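Local coordinates for stress response kinase A (Escherichia coli, PDB 1ZYL), which phosphorylates itself and other proteins on serine and threonine using ATP and probably helps suppress damage from reactive oxygen species, at residues A[25-30]-A[42-47]; A[59-64]-A[218-223]. All coordinates share one frame; numbering follows the deposited sequence.

Interaction 1. Residues A[25-30]-A[42-47]; sequences IRVDSG and YQFQDE
Phe44 meets Val27 and Ile25 through two different parts of its side chain. CG1 of Val27 packs on the CB of Phe44 at 3.7 Å and also lies near CG and CD1 of the ring. The far end of the ring is reached by Ile25, whose CG2 is 3.9 Å from Phe44 CZ. Both aliphatic side chains run roughly perpendicular to that of Phe44. The ring gets there because CG of Phe44 sits between the backbone N and the carbonyl carbon (chi1 70°), which turns it toward the 25-30 loop. Replacing Phe44 by an alanine takes away the ring, and Ile25 CG2 would probably lose its apolar partner in segment 42-47, with Val27 keeping just the CB.

At the outer end, Arg26 and Glu47 pair by charge. Arg26 NH2 is 3.2 Å from Glu47 OE2, but this oxygen lies over one face of the guanidinium, and no N-H points at it. The two flat groups are 24° apart. Glu47 bends at chi2 (-119°), and its carboxylate lies across the extended aliphatic part of Arg26. Between the two ends, CB of Asp28 rests against the backbone O of Gln45 at 3.5 Å.

No hydrogen bond joins the two segments. The 25-30 loop leads from helix 13-22 into strand 32-34, an edge strand of the five-stranded antiparallel sheet. Segment 42-47 is the end of the next strand and the start of the loop beyond it. The 25-30 loop thus packs beside this strand end in the N-terminal lobe of a kinase-like fold.

Further out, Leu20 of helix 13-22 touches both Ile25 and Val27, and Met17 adds to the packing on Val27. Phe44 is held in the sheet by backbone bonds to Phe52, and its side chain touches Val54.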
ATOM      1  N   ILE A  25      12.631  -5.965  25.761  1.00 71.93           N
ATOM      2  CA  ILE A  25      11.271  -5.482  25.607  1.00 74.01           C
ATOM      3  C   ILE A  25      10.340  -6.296  26.499  1.00 76.28           C
ATOM      4  O   ILE A  25       9.710  -7.251  26.046  1.00 76.59           O
ATOM      5  CB  ILE A  25      10.809  -5.596  24.149  1.00 73.33           C
ATOM      6  CG1 ILE A  25      11.808  -4.876  23.242  1.00 73.12           C
ATOM      7  CG2 ILE A  25       9.418  -5.004  23.996  1.00 72.14           C
ATOM      8  CD1 ILE A  25      11.505  -4.992  21.772  1.00 72.96           C
ATOM      9  N   ARG A  26      10.271  -5.921  27.774  1.00 78.68           N
ATOM     10  CA  ARG A  26       9.415  -6.609  28.730  1.00 80.95           C
ATOM     11  C   ARG A  26       7.992  -6.536  28.206  1.00 81.78           C
ATOM     12  O   ARG A  26       7.521  -5.456  27.848  1.00 82.31           O
ATOM     13  CB  ARG A  26       9.459  -5.920  30.093  1.00 82.52           C
ATOM     14  CG  ARG A  26      10.840  -5.566  30.618  1.00 85.43           C
ATOM     15  CD  ARG A  26      10.707  -4.953  32.012  1.00 87.47           C
ATOM     16  NE  ARG A  26      11.950  -4.383  32.527  1.00 88.89           N
ATOM     17  CZ  ARG A  26      12.051  -3.779  33.708  1.00 89.88           C
ATOM     18  NH1 ARG A  26      13.213  -3.281  34.111  1.00 91.02           N
ATOM     19  NH2 ARG A  26      10.984  -3.675  34.488  1.00 89.98           N
ATOM     20  N   VAL A  27       7.306  -7.673  28.156  1.00 82.22           N
ATOM     21  CA  VAL A  27       5.932  -7.678  27.674  1.00 82.25           C
ATOM     22  C   VAL A  27       4.999  -7.333  28.827  1.00 82.14           C
ATOM     23  O   VAL A  27       5.050  -6.223  29.355  1.00 82.48           O
ATOM     24  CB  VAL A  27       5.540  -9.050  27.078  1.00 82.31           C
ATOM     25  CG1 VAL A  27       4.162  -8.965  26.435  1.00 81.79           C
ATOM     26  CG2 VAL A  27       6.568  -9.482  26.047  1.00 82.18           C
ATOM     27  N   ASP A  28       4.163  -8.284  29.226  1.00 82.22           N
ATOM     28  CA  ASP A  28       3.213  -8.077  30.314  1.00 81.66           C
ATOM     29  C   ASP A  28       2.266  -9.264  30.408  1.00 81.14           C
ATOM     30  O   ASP A  28       2.484 -10.189  31.191  1.00 81.77           O
ATOM     31  CB  ASP A  28       2.399  -6.806  30.070  1.00 82.45           C
ATOM     32  CG  ASP A  28       1.366  -6.562  31.148  1.00 83.27           C
ATOM     33  OD1 ASP A  28       0.508  -7.441  31.364  1.00 83.48           O
ATOM     34  OD2 ASP A  28       1.408  -5.486  31.776  1.00 85.22           O
ATOM     35  N   SER A  29       1.209  -9.228  29.603  1.00 79.80           N
ATOM     36  CA  SER A  29       0.223 -10.299  29.588  1.00 78.11           C
ATOM     37  C   SER A  29      -0.263 -10.597  28.178  1.00 75.34           C
ATOM     38  O   SER A  29      -0.877  -9.754  27.521  1.00 75.62           O
ATOM     39  CB  SER A  29      -0.975  -9.942  30.472  1.00 79.60           C
ATOM     40  OG  SER A  29      -1.968 -10.956  30.414  1.00 80.57           O
ATOM     41  N   GLY A  30       0.029 -11.808  27.726  1.00 71.95           N
ATOM     42  CA  GLY A  30      -0.389 -12.233  26.409  1.00 67.38           C
ATOM     43  C   GLY A  30       0.116 -11.422  25.234  1.00 63.61           C
ATOM     44  O   GLY A  30       0.292 -10.206  25.305  1.00 62.37           O
ATOM     45  N   TYR A  42       1.505  -8.402  16.122  1.00 36.57           N
ATOM     46  CA  TYR A  42       0.946  -8.813  17.404  1.00 40.23           C
ATOM     47  C   TYR A  42       0.948  -7.597  18.324  1.00 43.06           C
ATOM     48  O   TYR A  42       1.832  -6.746  18.223  1.00 44.63           O
ATOM     49  CB  TYR A  42       1.791  -9.933  18.035  1.00 39.65           C
ATOM     50  CG  TYR A  42       1.747 -11.275  17.321  1.00 39.26           C
ATOM     51  CD1 TYR A  42       2.589 -11.552  16.244  1.00 38.23           C
ATOM     52  CD2 TYR A  42       0.860 -12.273  17.734  1.00 40.47           C
ATOM     53  CE1 TYR A  42       2.549 -12.797  15.591  1.00 39.86           C
ATOM     54  CE2 TYR A  42       0.809 -13.519  17.093  1.00 40.73           C
ATOM     55  CZ  TYR A  42       1.654 -13.775  16.024  1.00 41.34           C
ATOM     56  OH  TYR A  42       1.590 -15.005  15.397  1.00 39.73           O
ATOM     57  N   GLN A  43      -0.041  -7.515  19.210  1.00 46.38           N
ATOM     58  CA  GLN A  43      -0.157  -6.404  20.158  1.00 49.86           C
ATOM     59  C   GLN A  43       0.230  -6.892  21.552  1.00 52.43           C
ATOM     60  O   GLN A  43       0.126  -8.082  21.849  1.00 51.99           O
ATOM     61  CB  GLN A  43      -1.598  -5.889  20.190  1.00 51.80           C
ATOM     62  CG  GLN A  43      -1.826  -4.672  21.081  1.00 54.29           C
ATOM     63  CD  GLN A  43      -3.299  -4.436  21.374  1.00 56.29           C
ATOM     64  OE1 GLN A  43      -3.915  -5.175  22.145  1.00 57.84           O
ATOM     65  NE2 GLN A  43      -3.873  -3.411  20.752  1.00 55.15           N
ATOM     66  N   PHE A  44       0.669  -5.978  22.412  1.00 55.63           N
ATOM     67  CA  PHE A  44       1.057  -6.348  23.769  1.00 57.84           C
ATOM     68  C   PHE A  44       1.202  -5.119  24.670  1.00 59.58           C
ATOM     69  O   PHE A  44       1.742  -4.098  24.253  1.00 59.29           O
ATOM     70  CB  PHE A  44       2.368  -7.145  23.732  1.00 57.36           C
ATOM     71  CG  PHE A  44       3.572  -6.327  23.351  1.00 57.93           C
ATOM     72  CD1 PHE A  44       4.339  -5.697  24.324  1.00 57.85           C
ATOM     73  CD2 PHE A  44       3.933  -6.174  22.018  1.00 58.52           C
ATOM     74  CE1 PHE A  44       5.449  -4.926  23.974  1.00 57.69           C
ATOM     75  CE2 PHE A  44       5.044  -5.402  21.659  1.00 58.58           C
ATOM     76  CZ  PHE A  44       5.801  -4.779  22.640  1.00 57.91           C
ATOM     77  N   GLN A  45       0.704  -5.218  25.901  1.00 62.67           N
ATOM     78  CA  GLN A  45       0.793  -4.112  26.854  1.00 64.93           C
ATOM     79  C   GLN A  45       2.204  -4.030  27.415  1.00 66.27           C
ATOM     80  O   GLN A  45       3.034  -4.905  27.167  1.00 65.86           O
ATOM     81  CB  GLN A  45      -0.188  -4.307  28.010  1.00 64.78           C
ATOM     82  CG  GLN A  45      -1.636  -4.402  27.599  1.00 65.76           C
ATOM     83  CD  GLN A  45      -2.538  -4.732  28.769  1.00 67.34           C
ATOM     84  OE1 GLN A  45      -2.704  -3.929  29.686  1.00 67.41           O
ATOM     85  NE2 GLN A  45      -3.121  -5.926  28.748  1.00 68.72           N
ATOM     86  N   ASP A  46       2.465  -2.979  28.185  1.00 69.04           N
ATOM     87  CA  ASP A  46       3.780  -2.769  28.781  1.00 71.54           C
ATOM     88  C   ASP A  46       3.636  -2.690  30.300  1.00 72.21           C
ATOM     89  O   ASP A  46       2.521  -2.654  30.815  1.00 72.13           O
ATOM     90  CB  ASP A  46       4.372  -1.466  28.235  1.00 73.66           C
ATOM     91  CG  ASP A  46       5.852  -1.332  28.513  1.00 75.76           C
ATOM     92  OD1 ASP A  46       6.623  -2.228  28.100  1.00 77.11           O
ATOM     93  OD2 ASP A  46       6.244  -0.323  29.138  1.00 76.24           O
ATOM     94  N   GLU A  47       4.758  -2.683  31.016  1.00 73.08           N
ATOM     95  CA  GLU A  47       4.726  -2.582  32.475  1.00 73.93           C
ATOM     96  C   GLU A  47       4.230  -1.182  32.836  1.00 74.37           C
ATOM     97  O   GLU A  47       5.008  -0.310  33.237  1.00 73.48           O
ATOM     98  CB  GLU A  47       6.125  -2.813  33.059  1.00 74.31           C
ATOM     99  CG  GLU A  47       7.183  -1.872  32.513  1.00 74.71           C
ATOM    100  CD  GLU A  47       8.294  -2.602  31.789  1.00 75.08           C
ATOM    101  OE1 GLU A  47       7.984  -3.516  30.995  1.00 75.03           O
ATOM    102  OE2 GLU A  47       9.475  -2.254  32.006  1.00 74.80           O
TER

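Interaction 2. Residues A[59-64]-A[218-223]; sequences PERWTA and LDDARN
Trp62 and Arg61 both reach Asp219, each by its own polar group. Trp62 NE1 donates to the backbone O of Asp219 at 2.8 Å, in the carbonyl plane. That O also accepts from Arg144, which makes a cation-pi contact with Trp62. The Asp219 carboxylate stands nearly perpendicular to the indole.

The guanidinium of Arg61 meets both aspartates at its edge. Its NH2 donates to Asp220 OD2 at 2.7 Å, coming from above the carboxylate plane. NE and NH2 also make weak bonds to Asp219 OD1, whose stronger partner is Asn39. Glu38 gives Arg61 NE a further salt bridge. The extended chain of Arg61, with CG anti to N (chi1 178°), carries the charge across to these acids.

Asp220 OD2 is shared: Arg222 NH1 lies 2.9 Å from it in a salt bridge with a weak bond. Arg222 also pairs with Glu151. The four charged residues form one network, in which the acids probably offset the two nearby arginines.

The type I turn 218-221 follows the predicted magnesium ligand Asp217. Segment 59-64 joins strand 52-57 to helix 64-79, whose Ile67 touches Trp62 and whose Glu70 touches Asp219.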
ATOM      1  N   PRO A  59       9.988 -12.212   5.720  1.00 26.14           N
ATOM      2  CA  PRO A  59      11.260 -12.445   5.040  1.00 26.78           C
ATOM      3  C   PRO A  59      11.121 -12.432   3.526  1.00 27.77           C
ATOM      4  O   PRO A  59      10.053 -12.709   2.991  1.00 29.27           O
ATOM      5  CB  PRO A  59      11.696 -13.804   5.582  1.00 25.86           C
ATOM      6  CG  PRO A  59      10.399 -14.449   6.001  1.00 25.16           C
ATOM      7  CD  PRO A  59       9.680 -13.312   6.648  1.00 25.27           C
ATOM      8  N   GLU A  60      12.208 -12.080   2.852  1.00 29.54           N
ATOM      9  CA  GLU A  60      12.263 -12.016   1.397  1.00 31.30           C
ATOM     10  C   GLU A  60      11.583 -10.822   0.735  1.00 30.07           C
ATOM     11  O   GLU A  60      11.801 -10.561  -0.445  1.00 28.55           O
ATOM     12  CB  GLU A  60      11.717 -13.310   0.808  1.00 37.31           C
ATOM     13  CG  GLU A  60      12.421 -14.527   1.364  1.00 46.26           C
ATOM     14  CD  GLU A  60      13.860 -14.221   1.743  1.00 51.21           C
ATOM     15  OE1 GLU A  60      14.636 -13.778   0.863  1.00 51.90           O
ATOM     16  OE2 GLU A  60      14.210 -14.419   2.927  1.00 55.87           O
ATOM     17  N   ARG A  61      10.769 -10.087   1.480  1.00 29.63           N
ATOM     18  CA  ARG A  61      10.094  -8.935   0.902  1.00 27.82           C
ATOM     19  C   ARG A  61      11.018  -7.727   0.846  1.00 27.67           C
ATOM     20  O   ARG A  61      11.454  -7.330  -0.231  1.00 27.90           O
ATOM     21  CB  ARG A  61       8.837  -8.603   1.706  1.00 25.25           C
ATOM     22  CG  ARG A  61       8.078  -7.385   1.227  1.00 23.77           C
ATOM     23  CD  ARG A  61       6.664  -7.460   1.728  1.00 25.63           C
ATOM     24  NE  ARG A  61       6.043  -6.158   1.950  1.00 27.53           N
ATOM     25  CZ  ARG A  61       5.657  -5.325   0.989  1.00 26.31           C
ATOM     26  NH1 ARG A  61       5.829  -5.644  -0.286  1.00 28.66           N
ATOM     27  NH2 ARG A  61       5.073  -4.181   1.308  1.00 23.44           N
ATOM     28  N   TRP A  62      11.320  -7.157   2.009  1.00 26.99           N
ATOM     29  CA  TRP A  62      12.186  -5.984   2.113  1.00 24.69           C
ATOM     30  C   TRP A  62      13.544  -6.322   2.732  1.00 24.97           C
ATOM     31  O   TRP A  62      13.662  -7.246   3.541  1.00 24.94           O
ATOM     32  CB  TRP A  62      11.515  -4.915   2.990  1.00 24.17           C
ATOM     33  CG  TRP A  62      10.269  -4.267   2.426  1.00 23.60           C
ATOM     34  CD1 TRP A  62       9.184  -3.849   3.136  1.00 22.81           C
ATOM     35  CD2 TRP A  62      10.010  -3.915   1.059  1.00 23.66           C
ATOM     36  NE1 TRP A  62       8.266  -3.258   2.304  1.00 22.72           N
ATOM     37  CE2 TRP A  62       8.745  -3.285   1.023  1.00 23.46           C
ATOM     38  CE3 TRP A  62      10.722  -4.067  -0.140  1.00 23.51           C
ATOM     39  CZ2 TRP A  62       8.173  -2.809  -0.168  1.00 24.10           C
ATOM     40  CZ3 TRP A  62      10.150  -3.591  -1.326  1.00 22.88           C
ATOM     41  CH2 TRP A  62       8.890  -2.973  -1.329  1.00 22.31           C
ATOM     42  N   THR A  63      14.574  -5.572   2.358  1.00 24.94           N
ATOM     43  CA  THR A  63      15.890  -5.792   2.939  1.00 25.06           C
ATOM     44  C   THR A  63      15.983  -4.829   4.101  1.00 26.58           C
ATOM     45  O   THR A  63      15.145  -3.943   4.240  1.00 27.84           O
ATOM     46  CB  THR A  63      17.039  -5.473   1.960  1.00 24.24           C
ATOM     47  OG1 THR A  63      16.895  -4.136   1.466  1.00 24.27           O
ATOM     48  CG2 THR A  63      17.042  -6.450   0.799  1.00 24.39           C
ATOM     49  N   ALA A  64      16.994  -5.002   4.939  1.00 28.33           N
ATOM     50  CA  ALA A  64      17.175  -4.121   6.080  1.00 28.72           C
ATOM     51  C   ALA A  64      17.321  -2.684   5.560  1.00 29.55           C
ATOM     52  O   ALA A  64      16.641  -1.759   6.024  1.00 28.95           O
ATOM     53  CB  ALA A  64      18.412  -4.546   6.873  1.00 26.01           C
ATOM     54  N   LEU A 218       3.358   2.049   6.769  1.00 29.23           N
ATOM     55  CA  LEU A 218       4.183   2.615   5.715  1.00 26.27           C
ATOM     56  C   LEU A 218       4.955   1.510   5.009  1.00 25.83           C
ATOM     57  O   LEU A 218       5.806   1.777   4.164  1.00 24.35           O
ATOM     58  CB  LEU A 218       5.173   3.630   6.277  1.00 24.94           C
ATOM     59  CG  LEU A 218       4.653   4.889   6.968  1.00 24.70           C
ATOM     60  CD1 LEU A 218       5.752   5.924   6.908  1.00 23.28           C
ATOM     61  CD2 LEU A 218       3.404   5.432   6.297  1.00 23.52           C
ATOM     62  N   ASP A 219       4.649   0.265   5.356  1.00 26.39           N
ATOM     63  CA  ASP A 219       5.330  -0.880   4.763  1.00 28.67           C
ATOM     64  C   ASP A 219       5.430  -0.773   3.241  1.00 27.71           C
ATOM     65  O   ASP A 219       6.372  -1.291   2.636  1.00 26.43           O
ATOM     66  CB  ASP A 219       4.601  -2.177   5.125  1.00 32.40           C
ATOM     67  CG  ASP A 219       5.417  -3.421   4.799  1.00 33.65           C
ATOM     68  OD1 ASP A 219       4.812  -4.486   4.549  1.00 34.21           O
ATOM     69  OD2 ASP A 219       6.663  -3.336   4.807  1.00 34.00           O
ATOM     70  N   ASP A 220       4.460  -0.098   2.626  1.00 27.63           N
ATOM     71  CA  ASP A 220       4.444   0.046   1.171  1.00 26.62           C
ATOM     72  C   ASP A 220       5.034   1.338   0.644  1.00 24.07           C
ATOM     73  O   ASP A 220       5.181   1.503  -0.562  1.00 24.09           O
ATOM     74  CB  ASP A 220       3.024  -0.143   0.636  1.00 28.68           C
ATOM     75  CG  ASP A 220       2.698  -1.613   0.346  1.00 31.98           C
ATOM     76  OD1 ASP A 220       1.535  -2.033   0.563  1.00 33.40           O
ATOM     77  OD2 ASP A 220       3.605  -2.345  -0.111  1.00 31.04           O
ATOM     78  N   ALA A 221       5.393   2.243   1.543  1.00 22.65           N
ATOM     79  CA  ALA A 221       5.994   3.511   1.145  1.00 21.58           C
ATOM     80  C   ALA A 221       6.913   3.243  -0.040  1.00 21.28           C
ATOM     81  O   ALA A 221       7.794   2.391   0.026  1.00 22.07           O
ATOM     82  CB  ALA A 221       6.788   4.112   2.313  1.00 20.54           C
ATOM     83  N   ARG A 222       6.695   3.973  -1.124  1.00 20.55           N
ATOM     84  CA  ARG A 222       7.478   3.799  -2.334  1.00 20.04           C
ATOM     85  C   ARG A 222       7.734   5.175  -2.924  1.00 19.38           C
ATOM     86  O   ARG A 222       7.196   6.159  -2.432  1.00 19.19           O
ATOM     87  CB  ARG A 222       6.663   2.948  -3.308  1.00 21.84           C
ATOM     88  CG  ARG A 222       7.443   1.876  -4.043  1.00 24.73           C
ATOM     89  CD  ARG A 222       6.521   0.791  -4.606  1.00 24.94           C
ATOM     90  NE  ARG A 222       5.829   0.074  -3.545  1.00 25.14           N
ATOM     91  CZ  ARG A 222       5.605  -1.234  -3.567  1.00 27.57           C
ATOM     92  NH1 ARG A 222       4.964  -1.822  -2.566  1.00 27.59           N
ATOM     93  NH2 ARG A 222       6.027  -1.959  -4.588  1.00 28.65           N
ATOM     94  N   ASN A 223       8.577   5.266  -3.947  1.00 19.39           N
ATOM     95  CA  ASN A 223       8.784   6.565  -4.583  1.00 20.92           C
ATOM     96  C   ASN A 223       7.787   6.606  -5.746  1.00 21.48           C
ATOM     97  O   ASN A 223       7.733   5.684  -6.566  1.00 21.29           O
ATOM     98  CB  ASN A 223      10.208   6.724  -5.142  1.00 22.90           C
ATOM     99  CG  ASN A 223      11.280   6.791  -4.054  1.00 25.21           C
ATOM    100  OD1 ASN A 223      11.090   7.416  -3.007  1.00 25.16           O
ATOM    101  ND2 ASN A 223      12.428   6.162  -4.315  1.00 24.64           N
TER

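The two contacts are separate. Their centres lie 26 Å apart, and their nearest atoms are about 11 Å apart. They follow one another along the chain, with strand 52-57 leading from the region of interaction 1 toward residues 59-64. Interaction 1 is at the surface, about 28 Å from the centre of the chain. Interaction 2 is more central, at about 10 Å. It is also the one beside the inferred catalytic site: side chain to side chain, Asp219 is about 3 Å from Asp217, and Asp220 about 4 Å from Asp201. In interaction 1, the side chain of Gln43 is about 11 Å from that of Ser36, an inferred ATP site.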